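Aldehyde dehydrogenase family protein (Pseudomonas syringae pv. tomato, PDB 6X9L) probably oxidises long-chain aliphatic aldehydes, with NAD+ as electron acceptor, and binds octanal in its pocket. Local coordinates at residues I149-L154 and P226-I231; A354-G359 and R374-S379. The protein carries 1 engineered substitution. One frame throughout, in Å; residues are numbered along the deposited sequence.

Contact 1 of 2, residues I149-L154 and P226-I231; sequences IGVCAL and PDIDMI
Two neighbouring parallel strands of the NAD-binding sheet come together where Cys152 pairs with Met230 and Ala153 with Ile231, and at the start of this pair a side chain, that of Asp229, supplies one of the bonds. Just before the first bridge, Asp229 bonds to Val151 with both its backbone N and its carboxylate. Asp229 N donates to Val151 O at 2.9 Å, and Met230 N makes a weak bond to the same oxygen. In return Asp229 OD2 takes the Val151 N-H through its anti lone pair, N to OD2 2.8 Å with 152° at the hydrogen. A chi1 of -53° turns the carboxylate toward the 149-151 backbone, OD2 lying 3.3 Å from Gly150 CA. OD2 also forms a salt bridge with Arg64 of helix 53-71, so two donors grip it and probably favour the charged form. Beside this entrance to the strands Val151 CG1 meets Ile228 CG1 at 4.1 Å, the side chains crossing roughly at right angles.

At the next step Ala153 N donates to Met230 O at 2.8 Å, and Ala153 has a further backbone bond with Ser232. The pair belongs to a Rossmann-like alpha/beta domain, in which the chain leaves strand 143-155, runs through helices and other strands, and returns beside it as strand 230-234.

On the face of Cys152 and Met230, Ile149 packs against the extended methionine, CG2 4.1 Å from Met230 CB. On the other, Ala153 CB rests against Ile231 CG1 at 3.6 Å. Tyr476 backs Cys152 and Met230, and Val60 of helix 53-71 lies against Ile228.

Contact 2 of 2, residues A354-G359 and R374-S379; sequences AKLVCG and RPTVFS
Backbone hydrogen bonds join Lys355 and Ser379 in both directions: Ser379 N reaches Lys355 O at 2.9 Å, and Lys355 N reaches Ser379 O at 3.1 Å. Toward the other end Val377 N donates to Cys358 O at 3.2 Å. Between these pairs Val377 O receives two weak bonds, from Val357 N and Cys358 N.

Two residues set against one define a classic beta bulge, with Val357 and Cys358 both facing Val377. It shifts the register by one in the antiparallel pair at the margin of the seven-stranded sheet, where 355-358 is the outermost strand within the chain and 376-379 lies between it and strand 396-402.

Apolar contacts occupy both faces. On the face of Leu356 and Phe378, the leucine sets CD1 obliquely against the ring, 3.6 Å from Phe378 CE1, and Ala354 CB approaches CD1 of the same ring, also obliquely. Lys355 O lies at the ring edge, near its plane; Ile350 of helix 336-351 adjoins both Leu356 and Phe378. Across the sheet, Val357 CB packs on Val377 CG1 at 3.9 Å and Cys358 SG on Val377 CB at 3.8 Å, beneath helix 304-316.

Several polar side chains reach partners beyond the pair. Glu308 of that helix holds Lys355 NZ in a salt bridge and Ser379 OG in a hydrogen bond. One face of the Arg374 guanidinium lies off-centre against the carbonyl carbon of Gly359, without a hydrogen bond to that residue, while NH1 bonds to Pro361 O; a crystal neighbour touches this side chain and may influence its pose. Thr376 OG1 donates to Arg374 O at 2.9 Å.

In the fold
The two contacts illustrate parallel and antiparallel strand pairing in separate sheets of one chain. Their centres stand 44 Å apart, on opposite sides of the chain's centre, and their nearest atoms are about 31 Å from each other. Contact 1 belongs to the cofactor side: the Ile231 side chain comes within about 6 Å of the bound NAD, and that of Ala153 within about 8 Å of the side chain of Lys182, which binds NAD. Contact 2 lies away from the NAD and octanal sites, at the margin of the other sheet. In sequence they follow one another: the chain completes 226-231 well before it reaches 354-359.

Contact 1 of 2, residues I149-L154 and P226-I231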
ATOM      1  N   ILE A 149       2.681   6.008 -11.795  1.00 40.99           N
ATOM      2  CA  ILE A 149       2.784   6.814 -10.585  1.00 41.24           C
ATOM      3  C   ILE A 149       3.985   7.758 -10.636  1.00 40.19           C
ATOM      4  O   ILE A 149       3.993   8.777  -9.934  1.00 40.70           O
ATOM      5  CB  ILE A 149       2.814   5.898  -9.349  1.00 41.41           C
ATOM      6  CG1 ILE A 149       2.736   6.717  -8.062  1.00 41.81           C
ATOM      7  CG2 ILE A 149       4.048   4.982  -9.376  1.00 39.68           C
ATOM      8  CD1 ILE A 149       2.356   5.885  -6.863  1.00 41.67           C
ATOM      9  N   GLY A 150       4.993   7.461 -11.460  1.00 37.39           N
ATOM     10  CA  GLY A 150       6.079   8.390 -11.687  1.00 36.65           C
ATOM     11  C   GLY A 150       7.482   7.822 -11.592  1.00 35.43           C
ATOM     12  O   GLY A 150       7.817   6.829 -12.249  1.00 34.58           O
ATOM     13  N   VAL A 151       8.328   8.478 -10.794  1.00 37.48           N
ATOM     14  CA  VAL A 151       9.691   8.009 -10.559  1.00 36.59           C
ATOM     15  C   VAL A 151       9.668   6.983  -9.427  1.00 36.26           C
ATOM     16  O   VAL A 151       9.077   7.227  -8.367  1.00 37.14           O
ATOM     17  CB  VAL A 151      10.624   9.191 -10.230  1.00 37.31           C
ATOM     18  CG1 VAL A 151      11.994   8.686  -9.836  1.00 36.76           C
ATOM     19  CG2 VAL A 151      10.715  10.158 -11.405  1.00 37.38           C
ATOM     20  N   CYS A 152      10.321   5.834  -9.644  1.00 38.69           N
ATOM     21  CA  CYS A 152      10.257   4.682  -8.745  1.00 38.15           C
ATOM     22  C   CYS A 152      11.655   4.255  -8.302  1.00 37.48           C
ATOM     23  O   CYS A 152      12.560   4.124  -9.135  1.00 37.07           O
ATOM     24  CB  CYS A 152       9.563   3.482  -9.430  1.00 37.85           C
ATOM     25  SG  CYS A 152       7.896   3.790 -10.019  1.00 39.27           S
ATOM     26  N   ALA A 153      11.818   4.001  -7.003  1.00 38.40           N
ATOM     27  CA  ALA A 153      13.048   3.439  -6.455  1.00 38.08           C
ATOM     28  C   ALA A 153      12.906   1.929  -6.312  1.00 37.17           C
ATOM     29  O   ALA A 153      11.959   1.448  -5.682  1.00 37.19           O
ATOM     30  CB  ALA A 153      13.383   4.052  -5.093  1.00 39.04           C
ATOM     31  N   LEU A 154      13.848   1.184  -6.884  1.00 34.69           N
ATOM     32  CA  LEU A 154      13.838  -0.271  -6.813  1.00 34.16           C
ATOM     33  C   LEU A 154      15.092  -0.761  -6.106  1.00 34.22           C
ATOM     34  O   LEU A 154      16.214  -0.411  -6.499  1.00 34.56           O
ATOM     35  CB  LEU A 154      13.752  -0.884  -8.207  1.00 34.03           C
ATOM     36  CG  LEU A 154      12.785  -0.153  -9.138  1.00 34.32           C
ATOM     37  CD1 LEU A 154      12.891  -0.732 -10.572  1.00 34.42           C
ATOM     38  CD2 LEU A 154      11.343  -0.178  -8.597  1.00 34.69           C
ATOM     39  N   PRO A 226      12.727  13.457  -1.902  1.00 43.08           N
ATOM     40  CA  PRO A 226      11.465  14.187  -2.106  1.00 42.98           C
ATOM     41  C   PRO A 226      10.889  14.068  -3.509  1.00 42.62           C
ATOM     42  O   PRO A 226       9.749  14.500  -3.733  1.00 42.45           O
ATOM     43  CB  PRO A 226      11.850  15.645  -1.808  1.00 43.53           C
ATOM     44  CG  PRO A 226      13.336  15.654  -1.556  1.00 43.89           C
ATOM     45  CD  PRO A 226      13.903  14.341  -1.902  1.00 43.63           C
ATOM     46  N   ASP A 227      11.633  13.528  -4.464  1.00 59.82           N
ATOM     47  CA  ASP A 227      11.171  13.499  -5.840  1.00 59.69           C
ATOM     48  C   ASP A 227      10.880  12.090  -6.317  1.00 59.14           C
ATOM     49  O   ASP A 227      10.649  11.885  -7.512  1.00 59.05           O
ATOM     50  CB  ASP A 227      12.192  14.171  -6.758  1.00 60.27           C
ATOM     51  CG  ASP A 227      11.555  14.744  -8.006  1.00 60.48           C
ATOM     52  OD1 ASP A 227      10.317  14.870  -8.030  1.00 60.33           O
ATOM     53  OD2 ASP A 227      12.282  15.067  -8.970  1.00 60.81           O
ATOM     54  N   ILE A 228      10.879  11.117  -5.413  1.00 42.63           N
ATOM     55  CA  ILE A 228      10.564   9.734  -5.745  1.00 42.11           C
ATOM     56  C   ILE A 228       9.139   9.446  -5.297  1.00 41.77           C
ATOM     57  O   ILE A 228       8.778   9.678  -4.140  1.00 41.99           O
ATOM     58  CB  ILE A 228      11.577   8.772  -5.103  1.00 41.98           C
ATOM     59  CG1 ILE A 228      12.914   8.965  -5.820  1.00 42.24           C
ATOM     60  CG2 ILE A 228      11.068   7.326  -5.141  1.00 41.42           C
ATOM     61  CD1 ILE A 228      14.011   8.024  -5.414  1.00 42.31           C
ATOM     62  N   ASP A 229       8.318   8.981  -6.221  1.00 44.23           N
ATOM     63  CA  ASP A 229       6.900   8.822  -5.951  1.00 43.96           C
ATOM     64  C   ASP A 229       6.571   7.478  -5.349  1.00 43.52           C
ATOM     65  O   ASP A 229       5.508   7.330  -4.743  1.00 43.38           O
ATOM     66  CB  ASP A 229       6.115   8.999  -7.247  1.00 44.03           C
ATOM     67  CG  ASP A 229       6.461  10.288  -7.941  1.00 44.42           C
ATOM     68  OD1 ASP A 229       6.267  11.341  -7.299  1.00 44.77           O
ATOM     69  OD2 ASP A 229       6.955  10.247  -9.097  1.00 44.44           O
ATOM     70  N   MET A 230       7.459   6.505  -5.509  1.00 45.13           N
ATOM     71  CA  MET A 230       7.208   5.157  -5.053  1.00 44.96           C
ATOM     72  C   MET A 230       8.545   4.468  -4.862  1.00 44.98           C
ATOM     73  O   MET A 230       9.512   4.784  -5.555  1.00 45.33           O
ATOM     74  CB  MET A 230       6.354   4.367  -6.040  1.00 45.00           C
ATOM     75  CG  MET A 230       6.555   2.876  -5.903  1.00 45.04           C
ATOM     76  SD  MET A 230       5.553   1.928  -7.028  1.00 45.56           S
ATOM     77  CE  MET A 230       6.252   0.314  -6.709  1.00 45.68           C
ATOM     78  N   ILE A 231       8.588   3.539  -3.905  1.00 30.55           N
ATOM     79  CA  ILE A 231       9.753   2.700  -3.658  1.00 30.64           C
ATOM     80  C   ILE A 231       9.280   1.257  -3.469  1.00 30.49           C
ATOM     81  O   ILE A 231       8.277   0.995  -2.793  1.00 30.18           O
ATOM     82  CB  ILE A 231      10.592   3.175  -2.439  1.00 30.90           C
ATOM     83  CG1 ILE A 231      11.872   2.337  -2.325  1.00 30.99           C
ATOM     84  CG2 ILE A 231       9.807   3.063  -1.130  1.00 30.69           C
ATOM     85  CD1 ILE A 231      13.007   3.030  -1.588  1.00 31.44           C
TER

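Contact 2 of 2, residues A354-G359 and R374-S379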
ATOM      1  N   ALA A 354      16.617 -29.935  18.968  1.00 51.20           N
ATOM      2  CA  ALA A 354      16.038 -30.575  17.800  1.00 51.27           C
ATOM      3  C   ALA A 354      16.812 -31.849  17.478  1.00 49.93           C
ATOM      4  O   ALA A 354      17.949 -32.041  17.915  1.00 48.47           O
ATOM      5  CB  ALA A 354      16.054 -29.623  16.611  1.00 50.60           C
ATOM      6  N   LYS A 355      16.180 -32.733  16.722  1.00 51.19           N
ATOM      7  CA  LYS A 355      16.851 -33.930  16.239  1.00 50.26           C
ATOM      8  C   LYS A 355      17.560 -33.605  14.932  1.00 48.65           C
ATOM      9  O   LYS A 355      16.943 -33.080  14.002  1.00 49.32           O
ATOM     10  CB  LYS A 355      15.858 -35.074  16.033  1.00 52.17           C
ATOM     11  CG  LYS A 355      16.492 -36.354  15.519  1.00 51.45           C
ATOM     12  CD  LYS A 355      15.435 -37.298  14.989  1.00 53.42           C
ATOM     13  CE  LYS A 355      15.741 -38.748  15.315  1.00 53.44           C
ATOM     14  NZ  LYS A 355      14.793 -39.660  14.609  1.00 55.16           N
ATOM     15  N   LEU A 356      18.854 -33.910  14.869  1.00 54.81           N
ATOM     16  CA  LEU A 356      19.661 -33.702  13.670  1.00 53.01           C
ATOM     17  C   LEU A 356      19.566 -34.958  12.817  1.00 53.72           C
ATOM     18  O   LEU A 356      20.327 -35.911  12.981  1.00 53.26           O
ATOM     19  CB  LEU A 356      21.103 -33.383  14.041  1.00 50.94           C
ATOM     20  CG  LEU A 356      22.053 -33.023  12.897  1.00 49.06           C
ATOM     21  CD1 LEU A 356      21.626 -31.712  12.266  1.00 48.45           C
ATOM     22  CD2 LEU A 356      23.490 -32.955  13.371  1.00 47.48           C
ATOM     23  N   VAL A 357      18.606 -34.956  11.894  1.00 55.36           N
ATOM     24  CA  VAL A 357      18.405 -36.109  11.021  1.00 56.52           C
ATOM     25  C   VAL A 357      19.607 -36.307  10.111  1.00 54.83           C
ATOM     26  O   VAL A 357      19.993 -37.441   9.806  1.00 55.15           O
ATOM     27  CB  VAL A 357      17.115 -35.929  10.201  1.00 59.10           C
ATOM     28  CG1 VAL A 357      16.967 -37.047   9.168  1.00 60.41           C
ATOM     29  CG2 VAL A 357      15.895 -35.828  11.115  1.00 61.10           C
ATOM     30  N   CYS A 358      20.205 -35.214   9.648  1.00 50.07           N
ATOM     31  CA  CYS A 358      21.328 -35.252   8.718  1.00 48.75           C
ATOM     32  C   CYS A 358      21.825 -33.821   8.563  1.00 46.97           C
ATOM     33  O   CYS A 358      21.194 -32.877   9.044  1.00 46.90           O
ATOM     34  CB  CYS A 358      20.923 -35.839   7.372  1.00 50.47           C
ATOM     35  SG  CYS A 358      20.031 -34.655   6.369  1.00 51.77           S
ATOM     36  N   GLY A 359      22.957 -33.665   7.868  1.00 39.34           N
ATOM     37  CA  GLY A 359      23.591 -32.360   7.804  1.00 37.38           C
ATOM     38  C   GLY A 359      24.287 -32.053   9.119  1.00 36.20           C
ATOM     39  O   GLY A 359      24.659 -32.948   9.868  1.00 36.54           O
ATOM     40  N   ARG A 374      26.391 -27.601   4.517  1.00 43.11           N
ATOM     41  CA  ARG A 374      25.806 -28.936   4.386  1.00 44.03           C
ATOM     42  C   ARG A 374      24.282 -28.850   4.370  1.00 44.64           C
ATOM     43  O   ARG A 374      23.704 -28.132   5.185  1.00 43.70           O
ATOM     44  CB  ARG A 374      26.261 -29.824   5.529  1.00 43.54           C
ATOM     45  CG  ARG A 374      27.771 -29.883   5.675  1.00 43.42           C
ATOM     46  CD  ARG A 374      28.191 -30.391   7.051  1.00 42.99           C
ATOM     47  NE  ARG A 374      27.729 -31.741   7.340  1.00 43.64           N
ATOM     48  CZ  ARG A 374      27.710 -32.258   8.565  1.00 43.74           C
ATOM     49  NH1 ARG A 374      28.104 -31.510   9.583  1.00 43.25           N
ATOM     50  NH2 ARG A 374      27.294 -33.506   8.783  1.00 44.58           N
ATOM     51  N   PRO A 375      23.604 -29.554   3.460  1.00 42.36           N
ATOM     52  CA  PRO A 375      22.132 -29.621   3.504  1.00 43.96           C
ATOM     53  C   PRO A 375      21.664 -30.275   4.791  1.00 43.96           C
ATOM     54  O   PRO A 375      22.017 -31.418   5.082  1.00 44.49           O
ATOM     55  CB  PRO A 375      21.786 -30.475   2.279  1.00 47.08           C
ATOM     56  CG  PRO A 375      22.946 -30.289   1.355  1.00 46.90           C
ATOM     57  CD  PRO A 375      24.140 -30.212   2.256  1.00 44.15           C
ATOM     58  N   THR A 376      20.851 -29.550   5.565  1.00 42.29           N
ATOM     59  CA  THR A 376      20.557 -29.948   6.935  1.00 42.28           C
ATOM     60  C   THR A 376      19.062 -30.144   7.147  1.00 44.90           C
ATOM     61  O   THR A 376      18.240 -29.338   6.683  1.00 45.72           O
ATOM     62  CB  THR A 376      21.106 -28.922   7.935  1.00 40.20           C
ATOM     63  OG1 THR A 376      22.509 -28.780   7.721  1.00 38.47           O
ATOM     64  CG2 THR A 376      20.903 -29.411   9.360  1.00 40.89           C
ATOM     65  N   VAL A 377      18.727 -31.233   7.853  1.00 35.09           N
ATOM     66  CA  VAL A 377      17.355 -31.589   8.191  1.00 38.17           C
ATOM     67  C   VAL A 377      17.259 -31.810   9.701  1.00 38.06           C
ATOM     68  O   VAL A 377      18.016 -32.602  10.278  1.00 36.91           O
ATOM     69  CB  VAL A 377      16.869 -32.837   7.426  1.00 40.87           C
ATOM     70  CG1 VAL A 377      15.492 -33.231   7.876  1.00 44.11           C
ATOM     71  CG2 VAL A 377      16.835 -32.561   5.949  1.00 41.96           C
ATOM     72  N   PHE A 378      16.331 -31.094  10.331  1.00 41.33           N
ATOM     73  CA  PHE A 378      15.943 -31.277  11.715  1.00 42.28           C
ATOM     74  C   PHE A 378      14.564 -31.920  11.786  1.00 45.81           C
ATOM     75  O   PHE A 378      13.683 -31.632  10.968  1.00 48.11           O
ATOM     76  CB  PHE A 378      15.916 -29.939  12.465  1.00 41.77           C
ATOM     77  CG  PHE A 378      17.262 -29.373  12.729  1.00 38.65           C
ATOM     78  CD1 PHE A 378      18.114 -29.992  13.628  1.00 37.69           C
ATOM     79  CD2 PHE A 378      17.689 -28.221  12.084  1.00 36.97           C
ATOM     80  CE1 PHE A 378      19.374 -29.470  13.879  1.00 35.55           C
ATOM     81  CE2 PHE A 378      18.950 -27.699  12.339  1.00 34.59           C
ATOM     82  CZ  PHE A 378      19.794 -28.328  13.231  1.00 34.06           C
ATOM     83  N   SER A 379      14.366 -32.765  12.792  1.00 42.67           N
ATOM     84  CA  SER A 379      13.065 -33.378  13.014  1.00 45.58           C
ATOM     85  C   SER A 379      12.702 -33.261  14.488  1.00 45.98           C
ATOM     86  O   SER A 379      13.468 -32.729  15.297  1.00 44.28           O
ATOM     87  CB  SER A 379      13.051 -34.843  12.563  1.00 45.92           C
ATOM     88  OG  SER A 379      11.737 -35.345  12.616  1.00 48.23           O
TER